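Local structure of envelope protein (White spot syndrome virus, 7DDA) at residues A39-G44 and A157-I162; K96-G101 and F150-Q155; T43-E48 and I82-A87; T32-V37 and Y164-C169. The protein probably binds heparin through sulfate-binding sites on its C-terminal domain, the part of this viral envelope protein present here. One frame throughout, in Å; residues are numbered along the deposited sequence.

Contact 1: residues A39-G44 and A157-I162; sequences ADCETG and AGAKLI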
loop_
_atom_site.group_PDB
_atom_site.type_symbol
_atom_site.label_atom_id
_atom_site.label_comp_id
_atom_site.label_asym_id
_atom_site.label_seq_id
_atom_site.Cartn_x
_atom_site.Cartn_y
_atom_site.Cartn_z
ATOM N N ALA A 39 -8.817 -10.495 6.657
ATOM C CA ALA A 39 -9.020 -11.336 7.827
ATOM C C ALA A 39 -9.759 -10.559 8.912
ATOM O O ALA A 39 -9.676 -9.333 8.986
ATOM C CB ALA A 39 -7.690 -11.851 8.382
ATOM N N ASP A 40 -10.462 -11.281 9.776
ATOM C CA ASP A 40 -11.282 -10.633 10.790
ATOM C C ASP A 40 -10.455 -10.268 12.023
ATOM O O ASP A 40 -9.688 -11.091 12.528
ATOM C CB ASP A 40 -12.437 -11.541 11.185
ATOM C CG ASP A 40 -13.382 -10.865 12.129
ATOM O OD1 ASP A 40 -14.258 -10.117 11.645
ATOM O OD2 ASP A 40 -13.207 -11.050 13.358
ATOM N N CYS A 41 -10.625 -9.041 12.525
ATOM C CA CYS A 41 -9.778 -8.583 13.627
ATOM C C CYS A 41 -10.079 -9.276 14.946
ATOM O O CYS A 41 -9.235 -9.254 15.843
ATOM C CB CYS A 41 -9.905 -7.077 13.836
ATOM S SG CYS A 41 -8.988 -6.073 12.677
ATOM N N GLU A 42 -11.260 -9.864 15.099
ATOM C CA GLU A 42 -11.643 -10.483 16.360
ATOM C C GLU A 42 -11.337 -11.974 16.397
ATOM O O GLU A 42 -10.784 -12.464 17.382
ATOM C CB GLU A 42 -13.136 -10.246 16.627
ATOM C CG GLU A 42 -13.642 -10.717 17.994
ATOM C CD GLU A 42 -12.579 -10.624 19.097
ATOM O OE1 GLU A 42 -12.093 -9.500 19.372
ATOM O OE2 GLU A 42 -12.256 -11.675 19.708
ATOM N N THR A 43 -11.665 -12.710 15.348
ATOM C CA THR A 43 -11.395 -14.137 15.333
ATOM C C THR A 43 -10.083 -14.490 14.649
ATOM O O THR A 43 -9.542 -15.576 14.892
ATOM C CB THR A 43 -12.546 -14.863 14.637
ATOM O OG1 THR A 43 -12.581 -14.498 13.246
ATOM C CG2 THR A 43 -13.870 -14.475 15.301
ATOM N N GLY A 44 -9.553 -13.598 13.810
ATOM C CA GLY A 44 -8.439 -13.914 12.953
ATOM C C GLY A 44 -8.803 -14.624 11.668
ATOM O O GLY A 44 -7.936 -14.765 10.801
ATOM N N ALA A 157 -16.048 -3.804 16.776
ATOM C CA ALA A 157 -16.630 -4.920 16.044
ATOM C C ALA A 157 -16.609 -4.656 14.542
ATOM O O ALA A 157 -16.755 -3.522 14.088
ATOM C CB ALA A 157 -18.062 -5.162 16.524
ATOM N N GLY A 158 -16.395 -5.708 13.770
ATOM C CA GLY A 158 -16.460 -5.607 12.332
ATOM C C GLY A 158 -15.174 -5.202 11.647
ATOM O O GLY A 158 -15.102 -5.282 10.418
ATOM N N ALA A 159 -14.158 -4.785 12.396
ATOM C CA ALA A 159 -12.929 -4.299 11.788
ATOM C C ALA A 159 -12.123 -5.456 11.201
ATOM O O ALA A 159 -12.119 -6.572 11.730
ATOM C CB ALA A 159 -12.100 -3.537 12.823
ATOM N N LYS A 160 -11.426 -5.179 10.099
ATOM C CA LYS A 160 -10.696 -6.199 9.359
ATOM C C LYS A 160 -9.209 -5.879 9.280
ATOM O O LYS A 160 -8.792 -4.713 9.313
ATOM C CB LYS A 160 -11.242 -6.368 7.932
ATOM C CG LYS A 160 -12.741 -6.699 7.839
ATOM C CD LYS A 160 -13.078 -7.966 8.607
ATOM C CE LYS A 160 -14.535 -8.373 8.439
ATOM N NZ LYS A 160 -14.793 -9.670 9.113
ATOM N N LEU A 161 -8.414 -6.936 9.168
ATOM C CA LEU A 161 -6.992 -6.838 8.861
ATOM C C LEU A 161 -6.806 -7.176 7.387
ATOM O O LEU A 161 -7.218 -8.250 6.939
ATOM C CB LEU A 161 -6.177 -7.777 9.756
ATOM C CG LEU A 161 -4.657 -7.839 9.587
ATOM C CD1 LEU A 161 -3.998 -6.489 9.853
ATOM C CD2 LEU A 161 -4.082 -8.896 10.514
ATOM N N ILE A 162 -6.232 -6.248 6.628
ATOM C CA ILE A 162 -5.929 -6.470 5.219
ATOM C C ILE A 162 -4.421 -6.635 5.102
ATOM O O ILE A 162 -3.660 -5.721 5.448
ATOM C CB ILE A 162 -6.441 -5.326 4.332
ATOM C CG1 ILE A 162 -7.887 -4.957 4.692
ATOM C CG2 ILE A 162 -6.377 -5.720 2.890
ATOM C CD1 ILE A 162 -8.905 -6.075 4.470
HETATM O O HOH W 1 -13.716 -7.728 13.430
#
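Ala159 enters the contact through its carbonyl oxygen, which accepts the backbone N-H of Cys41 at 3.0 Å from Cys41 N. Water 1 donates to the same Ala159 O and also to Asp40 OD1, so it bridges the two segments. The CB of Ala159 lies 4.0 Å from Cys41 SG, the sulfur being turned inward. At Lys160 the side chain bends at chi2 (-57°), passes alongside Asp40 CA and brings its NZ to 2.6 Å from Asp40 OD1. This salt bridge uses the anti lone pair of OD1, and the same ammonium group also pairs with Asp47. The other carboxylate oxygen, Asp40 OD2, takes the N-H groups of Glu42 and Thr43: the first meets it from above the carboxylate plane, the second at its anti lone pair. Both oxygens are therefore occupied, which fixes the rotation of the carboxylate. Leu161 ends the contact in a hydrogen-bonded antiparallel pair, with Leu161 N 2.7 Å from Ala39 O and Ala39 N 2.8 Å from Leu161 O. Its side chain continues inward to Leu98 and Phe150 of the facing sheet. Here a regular strand pair gives way to an Asx turn at Asp40, at one end of a beta-sandwich sheet.

Contact 2: residues K96-G101 and F150-Q155; sequences KKLLYG and FLIPKQ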
loop_
_atom_site.group_PDB
_atom_site.type_symbol
_atom_site.label_atom_id
_atom_site.label_comp_id
_atom_site.label_asym_id
_atom_site.label_seq_id
_atom_site.Cartn_x
_atom_site.Cartn_y
_atom_site.Cartn_z
ATOM N N LYS A 96 -4.213 -7.773 20.397
ATOM C CA LYS A 96 -4.558 -8.993 19.706
ATOM C C LYS A 96 -3.315 -9.401 18.933
ATOM O O LYS A 96 -2.660 -8.542 18.327
ATOM C CB LYS A 96 -5.712 -8.708 18.755
ATOM C CG LYS A 96 -6.425 -9.887 18.232
ATOM C CD LYS A 96 -7.676 -10.074 19.039
ATOM C CE LYS A 96 -8.420 -11.257 18.540
ATOM N NZ LYS A 96 -9.084 -12.010 19.625
ATOM N N LYS A 97 -2.962 -10.681 18.968
ATOM C CA LYS A 97 -1.836 -11.182 18.181
ATOM C C LYS A 97 -2.367 -12.133 17.113
ATOM O O LYS A 97 -2.961 -13.165 17.442
ATOM C CB LYS A 97 -0.804 -11.868 19.066
ATOM C CG LYS A 97 0.316 -12.505 18.303
ATOM C CD LYS A 97 1.150 -11.495 17.548
ATOM C CE LYS A 97 2.162 -12.198 16.629
ATOM N NZ LYS A 97 2.890 -13.337 17.281
ATOM N N LEU A 98 -2.181 -11.767 15.843
ATOM C CA LEU A 98 -2.733 -12.501 14.712
ATOM C C LEU A 98 -1.582 -13.043 13.882
ATOM O O LEU A 98 -0.748 -12.273 13.396
ATOM C CB LEU A 98 -3.629 -11.608 13.849
ATOM C CG LEU A 98 -4.826 -10.998 14.578
ATOM C CD1 LEU A 98 -5.665 -10.160 13.622
ATOM C CD2 LEU A 98 -5.671 -12.085 15.237
ATOM N N LEU A 99 -1.542 -14.356 13.700
ATOM C CA LEU A 99 -0.398 -14.974 13.049
ATOM C C LEU A 99 -0.870 -15.793 11.861
ATOM O O LEU A 99 -1.769 -16.627 11.996
ATOM C CB LEU A 99 0.390 -15.835 14.044
ATOM C CG LEU A 99 1.523 -16.685 13.489
ATOM C CD1 LEU A 99 2.571 -15.808 12.836
ATOM C CD2 LEU A 99 2.144 -17.500 14.622
ATOM N N TYR A 100 -0.250 -15.564 10.705
ATOM C CA TYR A 100 -0.616 -16.228 9.465
ATOM C C TYR A 100 0.587 -16.931 8.862
ATOM O O TYR A 100 1.736 -16.560 9.119
ATOM C CB TYR A 100 -1.212 -15.215 8.474
ATOM C CG TYR A 100 -2.483 -14.665 9.044
ATOM C CD1 TYR A 100 -3.699 -15.313 8.840
ATOM C CD2 TYR A 100 -2.459 -13.545 9.870
ATOM C CE1 TYR A 100 -4.865 -14.831 9.408
ATOM C CE2 TYR A 100 -3.623 -13.061 10.445
ATOM C CZ TYR A 100 -4.817 -13.707 10.216
ATOM O OH TYR A 100 -5.960 -13.203 10.796
ATOM N N GLY A 101 0.307 -17.959 8.070
ATOM C CA GLY A 101 1.327 -18.645 7.294
ATOM C C GLY A 101 1.004 -18.587 5.813
ATOM O O GLY A 101 -0.159 -18.687 5.420
ATOM N N PHE A 150 1.144 -10.268 13.408
ATOM C CA PHE A 150 0.766 -8.878 13.581
ATOM C C PHE A 150 0.243 -8.662 14.990
ATOM O O PHE A 150 -0.572 -9.450 15.479
ATOM C CB PHE A 150 -0.259 -8.495 12.527
ATOM C CG PHE A 150 0.212 -8.775 11.131
ATOM C CD1 PHE A 150 1.045 -7.875 10.473
ATOM C CD2 PHE A 150 -0.121 -9.964 10.497
ATOM C CE1 PHE A 150 1.502 -8.136 9.195
ATOM C CE2 PHE A 150 0.335 -10.238 9.211
ATOM C CZ PHE A 150 1.142 -9.322 8.558
ATOM N N LEU A 151 0.745 -7.626 15.653
ATOM C CA LEU A 151 0.193 -7.169 16.923
ATOM C C LEU A 151 -0.743 -6.014 16.619
ATOM O O LEU A 151 -0.307 -4.989 16.084
ATOM C CB LEU A 151 1.297 -6.706 17.869
ATOM C CG LEU A 151 0.914 -6.271 19.287
ATOM C CD1 LEU A 151 0.151 -7.341 20.078
ATOM C CD2 LEU A 151 2.158 -5.813 20.024
ATOM N N ILE A 152 -2.023 -6.176 16.914
ATOM C CA ILE A 152 -2.941 -5.069 16.636
ATOM C C ILE A 152 -3.611 -4.608 17.929
ATOM O O ILE A 152 -3.767 -5.403 18.870
ATOM C CB ILE A 152 -3.995 -5.436 15.569
ATOM C CG1 ILE A 152 -5.009 -6.430 16.116
ATOM C CG2 ILE A 152 -3.342 -5.964 14.300
ATOM C CD1 ILE A 152 -6.224 -6.595 15.231
ATOM N N PRO A 153 -3.985 -3.333 18.036
ATOM C CA PRO A 153 -4.861 -2.920 19.132
ATOM C C PRO A 153 -6.232 -3.536 18.947
ATOM O O PRO A 153 -6.663 -3.794 17.819
ATOM C CB PRO A 153 -4.917 -1.393 18.996
ATOM C CG PRO A 153 -3.840 -1.031 18.016
ATOM C CD PRO A 153 -3.670 -2.218 17.133
ATOM N N LYS A 154 -6.904 -3.802 20.070
ATOM C CA LYS A 154 -8.311 -4.182 20.034
ATOM C C LYS A 154 -9.096 -3.201 19.181
ATOM O O LYS A 154 -8.958 -1.987 19.329
ATOM C CB LYS A 154 -8.880 -4.217 21.451
ATOM C CG LYS A 154 -10.342 -4.619 21.555
ATOM C CD LYS A 154 -10.848 -4.357 22.984
ATOM C CE LYS A 154 -10.370 -2.984 23.502
ATOM N NZ LYS A 154 -10.306 -2.820 24.998
ATOM N N GLN A 155 -9.918 -3.731 18.291
ATOM C CA GLN A 155 -10.685 -2.925 17.362
ATOM C C GLN A 155 -12.181 -2.980 17.654
ATOM O O GLN A 155 -12.668 -3.902 18.317
ATOM C CB GLN A 155 -10.424 -3.394 15.922
ATOM C CG GLN A 155 -8.968 -3.322 15.555
ATOM C CD GLN A 155 -8.509 -1.902 15.435
ATOM O OE1 GLN A 155 -9.251 -1.032 14.972
ATOM N NE2 GLN A 155 -7.293 -1.638 15.895
#
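Ile152 has its CG1 between the backbone N and the carbonyl carbon (chi1 71°), which lays that atom 3.6 Å from Lys96 CB. From there Ile152 CD1 reaches on to Leu98 CD1, 4.0 Å away, the two side chains crossing at a slant. On the other face Lys97 bends at chi2 (64°), and its CD comes over the backbone to 3.4 Å from Phe150 O; NZ carries on to a salt bridge with Glu134. Strands 96-101 and 150-153 are the two central strands of one antiparallel sheet of the sandwich, at 147° between their directions. Lys96 with Ile152 and Leu98 with Phe150 are the hydrogen-bonded pairs, the first with Ile152 N 2.8 Å from Lys96 O, the second with Leu98 N 2.8 Å from Phe150 O. Lys97 and Leu151 form the non-hydrogen-bonded pair between them. Phe150 and Tyr100 meet edge against edge, CD2 of Phe150 lying 4.3 Å from CD2 of Tyr100, each near the plane of the other's ring. Phe150 also packs on Ile163 of the facing sheet, while the hydroxyl of Tyr100 bonds to Gly44 O. Beyond CB the Lys96 chain turns away from Ile152 to salt bridges with Asp89 and Glu42.

Contact 3: residues T43-E48 and I82-A87; sequences TGDIDE and IYKISA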
loop_
_atom_site.group_PDB
_atom_site.type_symbol
_atom_site.label_atom_id
_atom_site.label_comp_id
_atom_site.label_asym_id
_atom_site.label_seq_id
_atom_site.Cartn_x
_atom_site.Cartn_y
_atom_site.Cartn_z
ATOM N N THR A 43 -11.665 -12.710 15.348
ATOM C CA THR A 43 -11.395 -14.137 15.333
ATOM C C THR A 43 -10.083 -14.490 14.649
ATOM O O THR A 43 -9.542 -15.576 14.892
ATOM C CB THR A 43 -12.546 -14.863 14.637
ATOM O OG1 THR A 43 -12.581 -14.498 13.246
ATOM C CG2 THR A 43 -13.870 -14.475 15.301
ATOM N N GLY A 44 -9.553 -13.598 13.810
ATOM C CA GLY A 44 -8.439 -13.914 12.953
ATOM C C GLY A 44 -8.803 -14.624 11.668
ATOM O O GLY A 44 -7.936 -14.765 10.801
ATOM N N ASP A 45 -10.057 -15.045 11.496
ATOM C CA ASP A 45 -10.422 -15.872 10.352
ATOM C C ASP A 45 -10.237 -15.132 9.033
ATOM O O ASP A 45 -10.482 -13.931 8.924
ATOM C CB ASP A 45 -11.869 -16.332 10.464
ATOM C CG ASP A 45 -12.103 -17.226 11.649
ATOM O OD1 ASP A 45 -11.108 -17.654 12.281
ATOM O OD2 ASP A 45 -13.287 -17.482 11.960
ATOM N N ILE A 46 -9.850 -15.882 8.011
ATOM C CA ILE A 46 -9.632 -15.318 6.687
ATOM C C ILE A 46 -10.973 -15.215 5.974
ATOM O O ILE A 46 -11.682 -16.210 5.824
ATOM C CB ILE A 46 -8.632 -16.165 5.886
ATOM C CG1 ILE A 46 -7.231 -15.986 6.478
ATOM C CG2 ILE A 46 -8.661 -15.794 4.419
ATOM C CD1 ILE A 46 -6.161 -16.758 5.779
ATOM N N ASP A 47 -11.333 -14.001 5.548
ATOM C CA ASP A 47 -12.577 -13.783 4.827
ATOM C C ASP A 47 -12.422 -13.895 3.320
ATOM O O ASP A 47 -13.404 -14.197 2.641
ATOM C CB ASP A 47 -13.156 -12.403 5.135
ATOM C CG ASP A 47 -13.610 -12.262 6.566
ATOM O OD1 ASP A 47 -13.899 -13.288 7.207
ATOM O OD2 ASP A 47 -13.701 -11.109 7.049
ATOM N N GLU A 48 -11.231 -13.643 2.782
ATOM C CA GLU A 48 -11.058 -13.579 1.339
ATOM C C GLU A 48 -9.571 -13.597 1.003
ATOM O O GLU A 48 -8.763 -12.977 1.701
ATOM C CB GLU A 48 -11.716 -12.316 0.752
ATOM C CG GLU A 48 -11.475 -12.161 -0.733
ATOM C CD GLU A 48 -12.088 -10.915 -1.316
ATOM O OE1 GLU A 48 -11.544 -9.816 -1.123
ATOM O OE2 GLU A 48 -13.114 -11.035 -1.997
ATOM N N ILE A 82 -2.653 -19.693 2.047
ATOM C CA ILE A 82 -2.561 -18.733 3.144
ATOM C C ILE A 82 -3.594 -19.111 4.195
ATOM O O ILE A 82 -4.757 -19.374 3.867
ATOM C CB ILE A 82 -2.775 -17.288 2.652
ATOM C CG1 ILE A 82 -1.803 -16.975 1.512
ATOM C CG2 ILE A 82 -2.613 -16.297 3.807
ATOM C CD1 ILE A 82 -2.265 -15.843 0.603
ATOM N N TYR A 83 -3.175 -19.138 5.454
ATOM C CA TYR A 83 -4.014 -19.721 6.489
ATOM C C TYR A 83 -3.715 -19.034 7.807
ATOM O O TYR A 83 -2.589 -18.581 8.055
ATOM C CB TYR A 83 -3.787 -21.244 6.634
ATOM C CG TYR A 83 -2.330 -21.620 6.479
ATOM C CD1 TYR A 83 -1.487 -21.642 7.573
ATOM C CD2 TYR A 83 -1.790 -21.896 5.221
ATOM C CE1 TYR A 83 -0.150 -21.961 7.433
ATOM C CE2 TYR A 83 -0.451 -22.205 5.069
ATOM C CZ TYR A 83 0.358 -22.236 6.180
ATOM O OH TYR A 83 1.687 -22.545 6.051
ATOM N N LYS A 84 -4.749 -18.949 8.634
ATOM C CA LYS A 84 -4.589 -18.529 10.014
ATOM C C LYS A 84 -3.837 -19.594 10.798
ATOM O O LYS A 84 -4.207 -20.769 10.786
ATOM C CB LYS A 84 -5.964 -18.276 10.624
ATOM C CG LYS A 84 -5.975 -17.990 12.107
ATOM C CD LYS A 84 -7.412 -17.839 12.575
ATOM C CE LYS A 84 -7.565 -18.195 14.031
ATOM N NZ LYS A 84 -9.006 -18.160 14.432
ATOM N N ILE A 85 -2.753 -19.197 11.450
ATOM C CA ILE A 85 -2.091 -20.100 12.378
ATOM C C ILE A 85 -2.636 -19.925 13.788
ATOM O O ILE A 85 -2.863 -20.909 14.496
ATOM C CB ILE A 85 -0.568 -19.878 12.327
ATOM C CG1 ILE A 85 0.006 -20.371 10.995
ATOM C CG2 ILE A 85 0.133 -20.558 13.501
ATOM C CD1 ILE A 85 1.444 -19.968 10.805
ATOM N N SER A 86 -2.912 -18.685 14.197
ATOM C CA SER A 86 -3.133 -18.411 15.611
ATOM C C SER A 86 -3.725 -17.012 15.799
ATOM O O SER A 86 -3.355 -16.067 15.090
ATOM C CB SER A 86 -1.807 -18.547 16.366
ATOM O OG SER A 86 -1.965 -18.265 17.735
ATOM N N ALA A 87 -4.639 -16.892 16.761
ATOM C CA ALA A 87 -5.195 -15.602 17.174
ATOM C C ALA A 87 -5.361 -15.635 18.682
ATOM O O ALA A 87 -6.174 -16.408 19.189
ATOM C CB ALA A 87 -6.536 -15.318 16.497
#
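Lys84 reaches across to the turn at Thr43 to Asp45 with its whole chain: CG stands anti to the backbone N (chi1 173°) and the carbons beyond run extended. Its CD lies 3.6 Å from Gly44 O, and two bonds then grip the ammonium group. NZ donates to Thr43 O at 2.7 Å, somewhat tilted from the carbonyl plane, and forms a salt bridge with Asp45 OD1 at 3.0 Å, meeting that oxygen nearly end-on. Thr43 supplies more than its carbonyl. Its OG1 accepts the N-H of Asp45 in an ST turn, with Asp45 N 3.1 Å away, which is consistent with the turn presenting both acceptors to the lysine. Ala87 CB lies beside the turn, while Gly44, at a positive phi and with no side chain, lets the turn lie close to Lys84 and Ala87. Strands 46-48 and 82-87 are outermost strands of different sheets of the sandwich, their axes 8.6 Å apart, so side chains rather than a backbone ladder join them. In that gap Ile46 points inward, and its CD1 rests 4.1 Å from Ile82 CG2, with Ile82 O and Tyr83 CA also close by. The Tyr83 side chain turns away from this contact, bonds to Glu145 and lies about 4 Å, at nearest atoms, from a sulfate ion that probably came from the crystallisation liquor.

Contact 4: residues T32-V37 and Y164-C169; sequences TATVIV and YFFLNC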
loop_
_atom_site.group_PDB
_atom_site.type_symbol
_atom_site.label_atom_id
_atom_site.label_comp_id
_atom_site.label_asym_id
_atom_site.label_seq_id
_atom_site.Cartn_x
_atom_site.Cartn_y
_atom_site.Cartn_z
ATOM N N THR A 32 6.178 -12.791 -10.335
ATOM C CA THR A 32 5.744 -12.040 -9.167
ATOM C C THR A 32 4.220 -12.029 -9.088
ATOM O O THR A 32 3.521 -12.092 -10.106
ATOM C CB THR A 32 6.263 -10.586 -9.149
ATOM O OG1 THR A 32 5.851 -9.905 -10.339
ATOM C CG2 THR A 32 7.771 -10.510 -9.019
ATOM N N ALA A 33 3.713 -11.974 -7.856
ATOM C CA ALA A 33 2.281 -11.892 -7.609
ATOM C C ALA A 33 2.036 -11.066 -6.353
ATOM O O ALA A 33 2.876 -11.007 -5.446
ATOM C CB ALA A 33 1.642 -13.275 -7.464
ATOM N N THR A 34 0.877 -10.421 -6.323
ATOM C CA THR A 34 0.377 -9.699 -5.162
ATOM C C THR A 34 -0.913 -10.369 -4.723
ATOM O O THR A 34 -1.826 -10.548 -5.536
ATOM C CB THR A 34 0.113 -8.222 -5.493
ATOM O OG1 THR A 34 1.333 -7.605 -5.922
ATOM C CG2 THR A 34 -0.456 -7.482 -4.283
ATOM N N VAL A 35 -0.989 -10.745 -3.451
ATOM C CA VAL A 35 -2.169 -11.401 -2.903
ATOM C C VAL A 35 -2.662 -10.570 -1.720
ATOM O O VAL A 35 -1.905 -10.312 -0.772
ATOM C CB VAL A 35 -1.869 -12.860 -2.503
ATOM C CG1 VAL A 35 -3.137 -13.588 -2.085
ATOM C CG2 VAL A 35 -1.203 -13.589 -3.660
ATOM N N ILE A 36 -3.923 -10.146 -1.783
ATOM C CA ILE A 36 -4.540 -9.289 -0.773
ATOM C C ILE A 36 -5.485 -10.148 0.052
ATOM O O ILE A 36 -6.453 -10.709 -0.475
ATOM C CB ILE A 36 -5.280 -8.103 -1.414
ATOM C CG1 ILE A 36 -4.357 -7.338 -2.367
ATOM C CG2 ILE A 36 -5.816 -7.147 -0.354
ATOM C CD1 ILE A 36 -5.051 -6.160 -3.070
ATOM N N VAL A 37 -5.194 -10.277 1.340
ATOM C CA VAL A 37 -5.946 -11.146 2.236
ATOM C C VAL A 37 -6.714 -10.266 3.208
ATOM O O VAL A 37 -6.123 -9.386 3.853
ATOM C CB VAL A 37 -5.027 -12.116 2.999
ATOM C CG1 VAL A 37 -5.818 -12.875 4.076
ATOM C CG2 VAL A 37 -4.323 -13.065 2.040
ATOM N N TYR A 164 -1.169 -7.590 2.606
ATOM C CA TYR A 164 -0.719 -7.622 1.223
ATOM C C TYR A 164 0.572 -8.428 1.174
ATOM O O TYR A 164 1.538 -8.105 1.873
ATOM C CB TYR A 164 -0.521 -6.206 0.665
ATOM C CG TYR A 164 -1.759 -5.312 0.728
ATOM C CD1 TYR A 164 -2.231 -4.821 1.943
ATOM C CD2 TYR A 164 -2.447 -4.956 -0.423
ATOM C CE1 TYR A 164 -3.358 -4.011 2.007
ATOM C CE2 TYR A 164 -3.576 -4.140 -0.369
ATOM C CZ TYR A 164 -4.028 -3.671 0.847
ATOM O OH TYR A 164 -5.156 -2.857 0.922
ATOM N N PHE A 165 0.574 -9.490 0.378
ATOM C CA PHE A 165 1.746 -10.333 0.191
ATOM C C PHE A 165 2.347 -10.016 -1.166
ATOM O O PHE A 165 1.678 -10.186 -2.196
ATOM C CB PHE A 165 1.383 -11.816 0.273
ATOM C CG PHE A 165 0.803 -12.226 1.593
ATOM C CD1 PHE A 165 -0.547 -12.033 1.861
ATOM C CD2 PHE A 165 1.589 -12.815 2.551
ATOM C CE1 PHE A 165 -1.082 -12.415 3.077
ATOM C CE2 PHE A 165 1.056 -13.198 3.754
ATOM C CZ PHE A 165 -0.276 -13.000 4.021
ATOM N N PHE A 166 3.605 -9.570 -1.164
ATOM C CA PHE A 166 4.332 -9.238 -2.392
ATOM C C PHE A 166 5.315 -10.366 -2.675
ATOM O O PHE A 166 6.380 -10.446 -2.056
ATOM C CB PHE A 166 5.019 -7.888 -2.271
ATOM C CG PHE A 166 4.083 -6.779 -1.857
ATOM C CD1 PHE A 166 3.105 -6.324 -2.727
ATOM C CD2 PHE A 166 4.152 -6.223 -0.590
ATOM C CE1 PHE A 166 2.241 -5.312 -2.359
ATOM C CE2 PHE A 166 3.291 -5.219 -0.219
ATOM C CZ PHE A 166 2.336 -4.754 -1.105
ATOM N N LEU A 167 4.954 -11.220 -3.634
ATOM C CA LEU A 167 5.636 -12.485 -3.876
ATOM C C LEU A 167 6.557 -12.393 -5.088
ATOM O O LEU A 167 6.155 -11.916 -6.155
ATOM C CB LEU A 167 4.596 -13.589 -4.053
ATOM C CG LEU A 167 3.948 -13.940 -2.714
ATOM C CD1 LEU A 167 2.595 -14.564 -2.932
ATOM C CD2 LEU A 167 4.833 -14.915 -1.945
ATOM N N ASN A 168 7.796 -12.844 -4.913
ATOM C CA ASN A 168 8.786 -12.862 -5.982
ATOM C C ASN A 168 9.398 -14.254 -6.043
ATOM O O ASN A 168 10.177 -14.630 -5.163
ATOM C CB ASN A 168 9.859 -11.794 -5.764
ATOM C CG ASN A 168 10.825 -11.704 -6.927
ATOM O OD1 ASN A 168 11.946 -11.215 -6.781
ATOM N ND2 ASN A 168 10.411 -12.219 -8.084
ATOM N N CYS A 169 9.056 -15.006 -7.084
ATOM C CA CYS A 169 9.420 -16.409 -7.201
ATOM C C CYS A 169 10.216 -16.674 -8.477
ATOM O O CYS A 169 10.035 -16.002 -9.498
ATOM C CB CYS A 169 8.172 -17.287 -7.180
ATOM S SG CYS A 169 7.168 -17.015 -5.729
#
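Phe165 sits beside Val35 and Val37 on the inner face of the strand pair. Its CB starts 3.8 Å from Val35 O and packs on Val35 CB as well. With CG beside the backbone N (chi1 -61°), the ring edge swings toward the neighbouring strand: CD1 comes 3.4 Å from Val35 O, which lies in the ring plane, and CE1 meets Val37 CG2 at 3.5 Å. At the tip, CZ approaches Ile82 of the facing sheet. Leu167 extends this layer, its CD1 lying 4.0 Å from Val35 CG2, and Cys169 beyond it is disulfide-bonded to Cys111. On the other face Ile36 slants across Tyr164, placing CG2 over the ring in a CH-pi contact 4.1 Å from the centroid. The two strands are joined by hydrogen-bonded pairs at Ala33-Leu167 and Val35-Phe165, where Phe165 N is 2.9 Å from Val35 O. Phe166 O accepts a bond from Tyr50 OH of the second subunit, and Ile36 packs on Phe166 of the third subunit. Alternate residues thus pair their backbones here and those between bond to the flanking strands 46-52 and 110-120, while the side chains divide the work: Val35, Phe165 and Leu167 fill the sandwich interior, Ile36 and Phe166 pack in the trimer interface.

Overall arrangement
Contacts 1 and 4 use the same two strands, 30-40 and 160-170, at places about 20 Å apart between centres and on opposite sides of the chain's centre. Contacts 1 and 2 are buried, contacts 3 and 4 partly buried. Contact 4 is a long, largely apolar ladder whose outer face meets neighbouring subunits; contact 1 is where that ladder ends, with a charged pair and a water. Contact 2 is the matching strand pair in the other sheet, apolar on its inner face and with lysines led off to outside acids. Contact 3 alone of the four spans the two sheets, at their edges, through a lysine and an isoleucine, and it shares Thr43 and Gly44 with contact 1.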